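Local coordinates for protein ofchtiv-allosamidin (Ostrinia furnacalis, PDB 6JMB) that probably hydrolyses chitin as a group IV insect chitinase of glycosyl hydrolase family 18, and binds the inhibitor allosamidin, at residues 112-117 against 155-160; 186-191 against 231-236; 243-248 against 331-336. One frame throughout, in Å; residues are numbered along the deposited sequence.

Interaction 1: 112-117 against 155-160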
# COMPACT_ATOMS: atom_id res chain seq x y z
N MET A 112 13.11 6.98 -17.89
CA MET A 112 13.60 6.57 -16.58
C MET A 112 13.56 5.06 -16.43
O MET A 112 14.51 4.45 -15.92
CB MET A 112 12.77 7.24 -15.48
CG MET A 112 12.94 8.76 -15.43
SD MET A 112 11.97 9.54 -14.12
CE MET A 112 12.96 9.14 -12.68
N ILE A 113 12.48 4.43 -16.88
CA ILE A 113 12.35 2.98 -16.77
C ILE A 113 13.49 2.28 -17.50
O ILE A 113 14.14 1.37 -16.96
CB ILE A 113 10.96 2.54 -17.27
CG1 ILE A 113 9.90 2.90 -16.23
CG2 ILE A 113 10.94 1.05 -17.62
CD1 ILE A 113 8.49 2.92 -16.77
N LEU A 114 13.77 2.70 -18.74
CA LEU A 114 14.80 2.02 -19.52
C LEU A 114 16.20 2.34 -19.01
O LEU A 114 17.04 1.44 -18.93
CB LEU A 114 14.66 2.39 -21.00
CG LEU A 114 13.36 1.92 -21.67
CD1 LEU A 114 13.23 2.48 -23.08
CD2 LEU A 114 13.29 0.39 -21.69
N GLU A 115 16.46 3.60 -18.65
CA GLU A 115 17.82 3.96 -18.26
C GLU A 115 18.22 3.34 -16.93
O GLU A 115 19.40 3.04 -16.72
CB GLU A 115 18.00 5.48 -18.26
CG GLU A 115 17.42 6.20 -17.07
CD GLU A 115 17.60 7.70 -17.17
OE1 GLU A 115 18.76 8.14 -17.23
OE2 GLU A 115 16.58 8.43 -17.19
N TYR A 116 17.26 3.12 -16.04
CA TYR A 116 17.55 2.55 -14.73
C TYR A 116 17.21 1.07 -14.64
O TYR A 116 17.38 0.48 -13.57
CB TYR A 116 16.83 3.35 -13.63
CG TYR A 116 17.28 4.80 -13.60
CD1 TYR A 116 18.61 5.14 -13.37
CD2 TYR A 116 16.37 5.83 -13.83
CE1 TYR A 116 19.02 6.46 -13.36
CE2 TYR A 116 16.78 7.16 -13.83
CZ TYR A 116 18.11 7.46 -13.59
OH TYR A 116 18.52 8.78 -13.58
N ASN A 117 16.76 0.46 -15.74
CA ASN A 117 16.51 -0.97 -15.84
C ASN A 117 15.31 -1.44 -15.01
O ASN A 117 15.30 -2.56 -14.49
CB ASN A 117 17.75 -1.82 -15.54
CG ASN A 117 17.64 -3.22 -16.08
OD1 ASN A 117 17.06 -3.45 -17.14
ND2 ASN A 117 18.18 -4.18 -15.34
N ASP A 155 3.83 -1.68 -24.66
CA ASP A 155 3.80 -2.96 -25.35
C ASP A 155 4.91 -3.09 -26.38
O ASP A 155 5.29 -4.21 -26.74
CB ASP A 155 2.43 -3.21 -25.97
CG ASP A 155 1.45 -3.85 -25.00
OD1 ASP A 155 1.86 -4.22 -23.88
OD2 ASP A 155 0.26 -3.99 -25.37
N ASN A 156 5.45 -1.96 -26.87
CA ASN A 156 6.60 -2.02 -27.77
C ASN A 156 7.86 -2.50 -27.06
O ASN A 156 8.82 -2.90 -27.73
CB ASN A 156 6.86 -0.65 -28.39
CG ASN A 156 5.73 -0.21 -29.29
OD1 ASN A 156 5.27 -0.97 -30.14
ND2 ASN A 156 5.27 1.03 -29.11
N TYR A 157 7.88 -2.48 -25.73
CA TYR A 157 9.06 -2.85 -24.96
C TYR A 157 8.83 -4.00 -23.99
O TYR A 157 9.75 -4.37 -23.26
CB TYR A 157 9.60 -1.62 -24.20
CG TYR A 157 9.84 -0.40 -25.07
CD1 TYR A 157 8.83 0.53 -25.30
CD2 TYR A 157 11.08 -0.17 -25.66
CE1 TYR A 157 9.04 1.64 -26.09
CE2 TYR A 157 11.30 0.95 -26.45
CZ TYR A 157 10.28 1.85 -26.66
OH TYR A 157 10.49 2.97 -27.44
N GLY A 158 7.63 -4.57 -23.95
CA GLY A 158 7.35 -5.64 -23.01
C GLY A 158 7.29 -5.22 -21.56
O GLY A 158 7.53 -6.04 -20.67
N LEU A 159 6.98 -3.95 -21.29
CA LEU A 159 6.99 -3.41 -19.94
C LEU A 159 5.65 -3.62 -19.25
O LEU A 159 4.59 -3.68 -19.89
CB LEU A 159 7.32 -1.92 -19.98
CG LEU A 159 8.76 -1.62 -20.42
CD1 LEU A 159 8.90 -0.14 -20.72
CD2 LEU A 159 9.76 -2.05 -19.35
N LEU A 160 5.70 -3.71 -17.92
CA LEU A 160 4.50 -3.85 -17.11
C LEU A 160 3.89 -2.49 -16.81
O LEU A 160 4.59 -1.47 -16.74
CB LEU A 160 4.85 -4.53 -15.78
CG LEU A 160 5.35 -5.97 -15.86
CD1 LEU A 160 5.87 -6.43 -14.51
CD2 LEU A 160 4.24 -6.88 -16.34

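Interaction 2: 186-191 against 231-236. With AMI (allosamizoline), chain C.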
# COMPACT_ATOMS: atom_id res chain seq x y z
N ASP A 186 -1.61 -4.78 -16.00
CA ASP A 186 -1.29 -6.16 -15.66
C ASP A 186 -2.01 -6.60 -14.40
O ASP A 186 -2.46 -7.75 -14.30
CB ASP A 186 0.22 -6.31 -15.53
CG ASP A 186 0.91 -6.18 -16.87
OD1 ASP A 186 0.90 -7.16 -17.63
OD2 ASP A 186 1.42 -5.08 -17.18
N TYR A 187 -2.14 -5.70 -13.42
CA TYR A 187 -2.95 -5.97 -12.24
C TYR A 187 -3.26 -4.66 -11.54
O TYR A 187 -2.63 -3.62 -11.81
CB TYR A 187 -2.28 -6.96 -11.26
CG TYR A 187 -0.91 -6.55 -10.79
CD1 TYR A 187 -0.75 -5.58 -9.79
CD2 TYR A 187 0.23 -7.14 -11.32
CE1 TYR A 187 0.51 -5.22 -9.35
CE2 TYR A 187 1.50 -6.78 -10.88
CZ TYR A 187 1.63 -5.82 -9.90
OH TYR A 187 2.89 -5.45 -9.48
N ILE A 188 -4.24 -4.73 -10.65
CA ILE A 188 -4.68 -3.62 -9.82
C ILE A 188 -4.32 -3.94 -8.38
O ILE A 188 -4.78 -4.95 -7.82
CB ILE A 188 -6.19 -3.39 -9.96
CG1 ILE A 188 -6.55 -2.95 -11.37
CG2 ILE A 188 -6.66 -2.36 -8.95
CD1 ILE A 188 -8.03 -2.76 -11.59
N GLY A 189 -3.49 -3.10 -7.77
CA GLY A 189 -3.20 -3.23 -6.35
C GLY A 189 -4.20 -2.45 -5.54
O GLY A 189 -4.14 -1.22 -5.49
N VAL A 190 -5.16 -3.14 -4.91
CA VAL A 190 -6.20 -2.45 -4.15
C VAL A 190 -5.66 -2.16 -2.76
O VAL A 190 -5.20 -3.06 -2.05
CB VAL A 190 -7.48 -3.29 -4.09
CG1 VAL A 190 -8.59 -2.51 -3.41
CG2 VAL A 190 -7.91 -3.71 -5.49
N MET A 191 -5.70 -0.89 -2.36
CA MET A 191 -5.09 -0.46 -1.10
C MET A 191 -6.07 -0.68 0.06
O MET A 191 -6.65 0.25 0.63
CB MET A 191 -4.63 0.99 -1.19
CG MET A 191 -3.48 1.19 -2.16
SD MET A 191 -2.79 2.86 -2.11
CE MET A 191 -4.04 3.77 -3.03
N GLN A 231 -14.92 -7.29 -2.56
CA GLN A 231 -16.14 -7.67 -3.25
C GLN A 231 -16.64 -6.55 -4.16
O GLN A 231 -17.19 -6.84 -5.23
CB GLN A 231 -17.21 -8.13 -2.25
CG GLN A 231 -16.81 -9.36 -1.44
CD GLN A 231 -16.39 -10.53 -2.32
OE1 GLN A 231 -17.09 -10.89 -3.27
NE2 GLN A 231 -15.23 -11.11 -2.01
N TYR A 232 -16.43 -5.29 -3.78
CA TYR A 232 -16.78 -4.20 -4.69
C TYR A 232 -15.98 -4.30 -5.99
O TYR A 232 -16.55 -4.26 -7.09
CB TYR A 232 -16.58 -2.81 -4.06
CG TYR A 232 -16.71 -1.78 -5.15
CD1 TYR A 232 -17.95 -1.50 -5.71
CD2 TYR A 232 -15.59 -1.17 -5.71
CE1 TYR A 232 -18.08 -0.61 -6.76
CE2 TYR A 232 -15.71 -0.27 -6.76
CZ TYR A 232 -16.96 -0.01 -7.28
OH TYR A 232 -17.08 0.87 -8.32
N TRP A 233 -14.66 -4.42 -5.88
CA TRP A 233 -13.82 -4.43 -7.08
C TRP A 233 -14.14 -5.63 -7.97
O TRP A 233 -14.21 -5.49 -9.20
CB TRP A 233 -12.34 -4.34 -6.71
CG TRP A 233 -11.95 -2.93 -6.39
CD1 TRP A 233 -12.05 -2.29 -5.19
CD2 TRP A 233 -11.46 -1.95 -7.32
NE1 TRP A 233 -11.64 -0.98 -5.30
CE2 TRP A 233 -11.27 -0.75 -6.60
CE3 TRP A 233 -11.15 -1.98 -8.69
CZ2 TRP A 233 -10.79 0.41 -7.20
CZ3 TRP A 233 -10.67 -0.82 -9.28
CH2 TRP A 233 -10.49 0.35 -8.54
N LEU A 234 -14.38 -6.80 -7.37
CA LEU A 234 -14.78 -7.95 -8.17
C LEU A 234 -16.12 -7.69 -8.86
O LEU A 234 -16.28 -7.96 -10.05
CB LEU A 234 -14.88 -9.20 -7.28
CG LEU A 234 -13.57 -9.74 -6.72
CD1 LEU A 234 -13.85 -10.85 -5.70
CD2 LEU A 234 -12.67 -10.26 -7.83
N SER A 235 -17.08 -7.14 -8.12
CA SER A 235 -18.42 -6.94 -8.67
C SER A 235 -18.44 -5.85 -9.74
O SER A 235 -19.33 -5.86 -10.60
CB SER A 235 -19.41 -6.59 -7.55
OG SER A 235 -19.24 -5.26 -7.11
N ALA A 236 -17.49 -4.92 -9.70
CA ALA A 236 -17.45 -3.81 -10.64
C ALA A 236 -16.64 -4.12 -11.90
O ALA A 236 -16.53 -3.25 -12.77
CB ALA A 236 -16.90 -2.56 -9.95
C1 AMI C . -0.20 4.15 0.45
C2 AMI C . 0.28 5.28 -0.56
C3 AMI C . 1.45 5.84 0.07
C4 AMI C . 1.16 5.71 1.63
C5 AMI C . 0.70 4.33 1.70
C6 AMI C . -0.06 4.00 3.03
C7 AMI C . 0.48 3.27 -1.47
C8 AMI C . 1.10 2.65 -3.86
C9 AMI C . 0.61 0.81 -2.15
N2 AMI C . 0.54 4.66 -1.68
N7 AMI C . 0.73 2.25 -2.50
O3 AMI C . 1.65 7.19 -0.36
O4 AMI C . 2.31 5.82 2.46
O6 AMI C . -1.11 4.93 3.19
O7 AMI C . 0.13 2.91 -0.21

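Interaction 3: 243-248 against 331-336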
# COMPACT_ATOMS: atom_id res chain seq x y z
N LEU A 243 -6.76 -8.75 -9.51
CA LEU A 243 -7.00 -8.10 -8.22
C LEU A 243 -5.94 -8.58 -7.24
O LEU A 243 -5.92 -9.75 -6.86
CB LEU A 243 -8.40 -8.42 -7.70
CG LEU A 243 -8.99 -7.45 -6.66
CD1 LEU A 243 -10.46 -7.73 -6.47
CD2 LEU A 243 -8.28 -7.49 -5.31
N VAL A 244 -5.06 -7.67 -6.84
CA VAL A 244 -4.01 -7.96 -5.87
C VAL A 244 -4.37 -7.22 -4.59
O VAL A 244 -4.54 -5.99 -4.60
CB VAL A 244 -2.63 -7.54 -6.40
CG1 VAL A 244 -1.55 -7.90 -5.40
CG2 VAL A 244 -2.35 -8.21 -7.75
N MET A 245 -4.52 -7.96 -3.51
CA MET A 245 -5.11 -7.42 -2.29
C MET A 245 -4.03 -6.82 -1.40
O MET A 245 -3.09 -7.52 -1.00
CB MET A 245 -5.85 -8.52 -1.54
CG MET A 245 -6.74 -7.98 -0.44
SD MET A 245 -7.48 -9.30 0.55
CE MET A 245 -6.19 -9.56 1.76
N GLY A 246 -4.18 -5.54 -1.07
CA GLY A 246 -3.20 -4.88 -0.23
C GLY A 246 -3.31 -5.29 1.23
O GLY A 246 -4.40 -5.56 1.75
N VAL A 247 -2.15 -5.34 1.89
CA VAL A 247 -2.07 -5.52 3.34
C VAL A 247 -1.05 -4.55 3.90
O VAL A 247 -0.09 -4.16 3.22
CB VAL A 247 -1.67 -6.97 3.73
CG1 VAL A 247 -2.70 -7.97 3.20
CG2 VAL A 247 -0.27 -7.31 3.21
N PRO A 248 -1.25 -4.12 5.15
CA PRO A 248 -0.33 -3.14 5.75
C PRO A 248 0.72 -3.78 6.65
O PRO A 248 0.42 -4.69 7.43
CB PRO A 248 -1.27 -2.27 6.58
CG PRO A 248 -2.31 -3.27 7.07
CD PRO A 248 -2.46 -4.32 5.98
N VAL A 331 -4.48 -13.52 4.07
CA VAL A 331 -4.06 -14.27 2.89
C VAL A 331 -4.99 -15.45 2.64
O VAL A 331 -5.27 -15.81 1.49
CB VAL A 331 -2.58 -14.69 3.00
CG1 VAL A 331 -2.13 -15.40 1.73
CG2 VAL A 331 -1.71 -13.46 3.24
N GLU A 332 -5.51 -16.06 3.71
CA GLU A 332 -6.51 -17.11 3.54
C GLU A 332 -7.76 -16.57 2.86
O GLU A 332 -8.35 -17.24 2.00
CB GLU A 332 -6.83 -17.76 4.90
CG GLU A 332 -5.70 -18.66 5.38
CD GLU A 332 -5.87 -19.16 6.79
OE1 GLU A 332 -6.72 -18.63 7.53
OE2 GLU A 332 -5.13 -20.09 7.17
N TYR A 333 -8.18 -15.36 3.22
CA TYR A 333 -9.29 -14.71 2.54
C TYR A 333 -9.00 -14.53 1.05
O TYR A 333 -9.83 -14.85 0.19
CB TYR A 333 -9.60 -13.36 3.21
CG TYR A 333 -10.68 -12.58 2.51
CD1 TYR A 333 -10.37 -11.71 1.47
CD2 TYR A 333 -12.01 -12.73 2.87
CE1 TYR A 333 -11.36 -11.01 0.81
CE2 TYR A 333 -13.01 -12.02 2.21
CZ TYR A 333 -12.67 -11.16 1.18
OH TYR A 333 -13.64 -10.46 0.51
N ALA A 334 -7.80 -14.02 0.73
CA ALA A 334 -7.43 -13.83 -0.67
C ALA A 334 -7.42 -15.16 -1.42
O ALA A 334 -7.90 -15.23 -2.56
CB ALA A 334 -6.06 -13.15 -0.75
N ASN A 335 -6.89 -16.21 -0.80
CA ASN A 335 -6.91 -17.53 -1.42
C ASN A 335 -8.34 -17.99 -1.68
O ASN A 335 -8.63 -18.56 -2.74
CB ASN A 335 -6.21 -18.55 -0.52
CG ASN A 335 -4.70 -18.44 -0.57
OD1 ASN A 335 -4.14 -17.85 -1.49
ND2 ASN A 335 -4.04 -19.05 0.41
N SER A 336 -9.25 -17.73 -0.74
CA SER A 336 -10.62 -18.22 -0.87
C SER A 336 -11.34 -17.58 -2.05
O SER A 336 -12.26 -18.18 -2.62
CB SER A 336 -11.39 -18.02 0.43
OG SER A 336 -11.72 -16.66 0.64

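Interaction 1: 112-117 against 155-160
Ile-113 and Leu-159 touch through their methyl groups, and Leu-114 beside them meets the ring of Tyr-157. Ile-113 and Leu-114 sit in the last turns of helix 99-116. Their partners lie in the loop that leads from helix 138-154 to strand 160-165. The two backbones stay well apart, with 8.9 Å between the CA atoms of Ile-113 and Leu-159, and side chains span the gap.

Leu-159 can be followed outward. Its CB starts toward the helix but is still 5.2 Å from Ile-113 CG2. CG comes nearer, and from there the chain forks. CD2 makes the closest approach, 3.7 Å from Ile-113 CG2. CD1 reaches the same methyl at 3.9 Å, so Ile-113 CG2 is held against both prongs of the fork. The two side chains pass alongside each other in opposite directions. Ile-113 CG2 lies anti to the backbone N, which sends this branch to the leucine. Ile-113 also packs on Val-80 and Phe-118, and Leu-159 on Leu-110 one turn back along the helix.

The fold is the (beta/alpha)8 or TIM barrel of family 18. This contact joins an outer helix to the turn before a barrel strand, at the N-terminal end of the strands. Leu-160 enters that strand and makes backbone hydrogen bonds to Asp-119 and Leu-121. Helix 99-116 is closed by a Schellman motif, with Asn-117 at positive phi (70°).

Nearer solvent, Leu-114 CD1 lies 4.2 Å from Tyr-157 CE2 and approaches the ring obliquely. The two side chains cross at about a right angle. Tyr-157 also leans on Leu-110, so its side chain borders two leucines of the same helix.

Interaction 2: 186-191 against 231-236
Strand 187-190 and helix 226-235 come closest at Val-190 and Trp-233, whose CA atoms are 8.4 Å apart. The strand belongs to the wall of the family 18 TIM barrel, and the helix packs outside it. Ile-188 and Val-190 point outward to the helix. Trp-233 points back toward the strand, and both aliphatic side chains meet its indole from the same side.

Val-190 CG1 sits over one face of the indole in a CH-pi contact. It is 4.2 Å from the centroid of the five-membered ring of Trp-233 and 28° off the normal. This branch is anti to the backbone N (chi1 -174°). At the other end of the indole, Ile-188 CD1 touches Trp-233 CZ3 at 4.0 Å. It comes in obliquely, with the two side chains crossing at about a right angle. The buried indole N-H is satisfied by the carbonyl of Ala-167, which, with the packing, restricts how the ring is turned.

In the helix, Tyr-232 O accepts both Ala-236 N and Ser-235 OG, the latter at 2.9 Å and tilted 26° from the carbonyl plane.

Just past Val-190 the chain reaches the ligand pocket. Met-191 SD lies 3.4 Å from C7 of allosamizoline.

Interaction 3: 243-248 against 331-336
Met-245 carries this contact, and its sulfur meets both Tyr-333 and Ala-334 of helix 324-336. The sulfur-aromatic part is a Met-aromatic contact. Met-245 SD is 5.1 Å from the centroid of the Tyr-333 ring, 73° off the normal, so it approaches obliquely. The ring atom it touches is Tyr-333 CD1, at 3.9 Å. The two side chains cross at about a right angle. Met-245 runs extended from the strand, with CG anti to the backbone N (chi1 -167°), and bends only at chi3.

The apolar part is the touch on Ala-334. Met-245 SD lies 4.3 Å from Ala-334 CB. Strand and helix come near here, with 7.0 Å between the CA atoms of Met-245 and Ala-334, consistent with the small side chain of the alanine.

In the family 18 TIM barrel this is the packing of a barrel strand, 243-256, against an outer helix. That strand runs parallel to strands 187-190 and 341-345. Met-245 shares backbone hydrogen bonds with Gly-341 and Met-343.

Tyr-333 OH is hydrogen-bonded to Asn-227 OD1 and Gln-231 NE2, which ties the ring to helix 226-235. Inside its own helix, Ser-336 OG donates to Tyr-333 O at 2.7 Å.

All three contacts belong to one TIM barrel. Interactions 2 and 3 pair a strand with a helix, interaction 1 a helix with the loop before a strand. Interactions 2 and 3 are neighbours, with centres 11 Å apart. Their strands pair directly: Val-190 O to Gly-246 N and Ile-188 O to Val-244 N are both 2.9 Å, probable hydrogen bonds. Helix 226-235 of interaction 2 leads into strand 243-256 of interaction 3. Interaction 1 is more remote, its centre 25 Å from that of interaction 2, yet Leu-160 CA packs 3.3 Å from Asp-186 OD2. Interaction 2 borders the allosamizoline pocket through Met-191. In interaction 3, the side chain of Met-245 stays about 11 Å from the ligand.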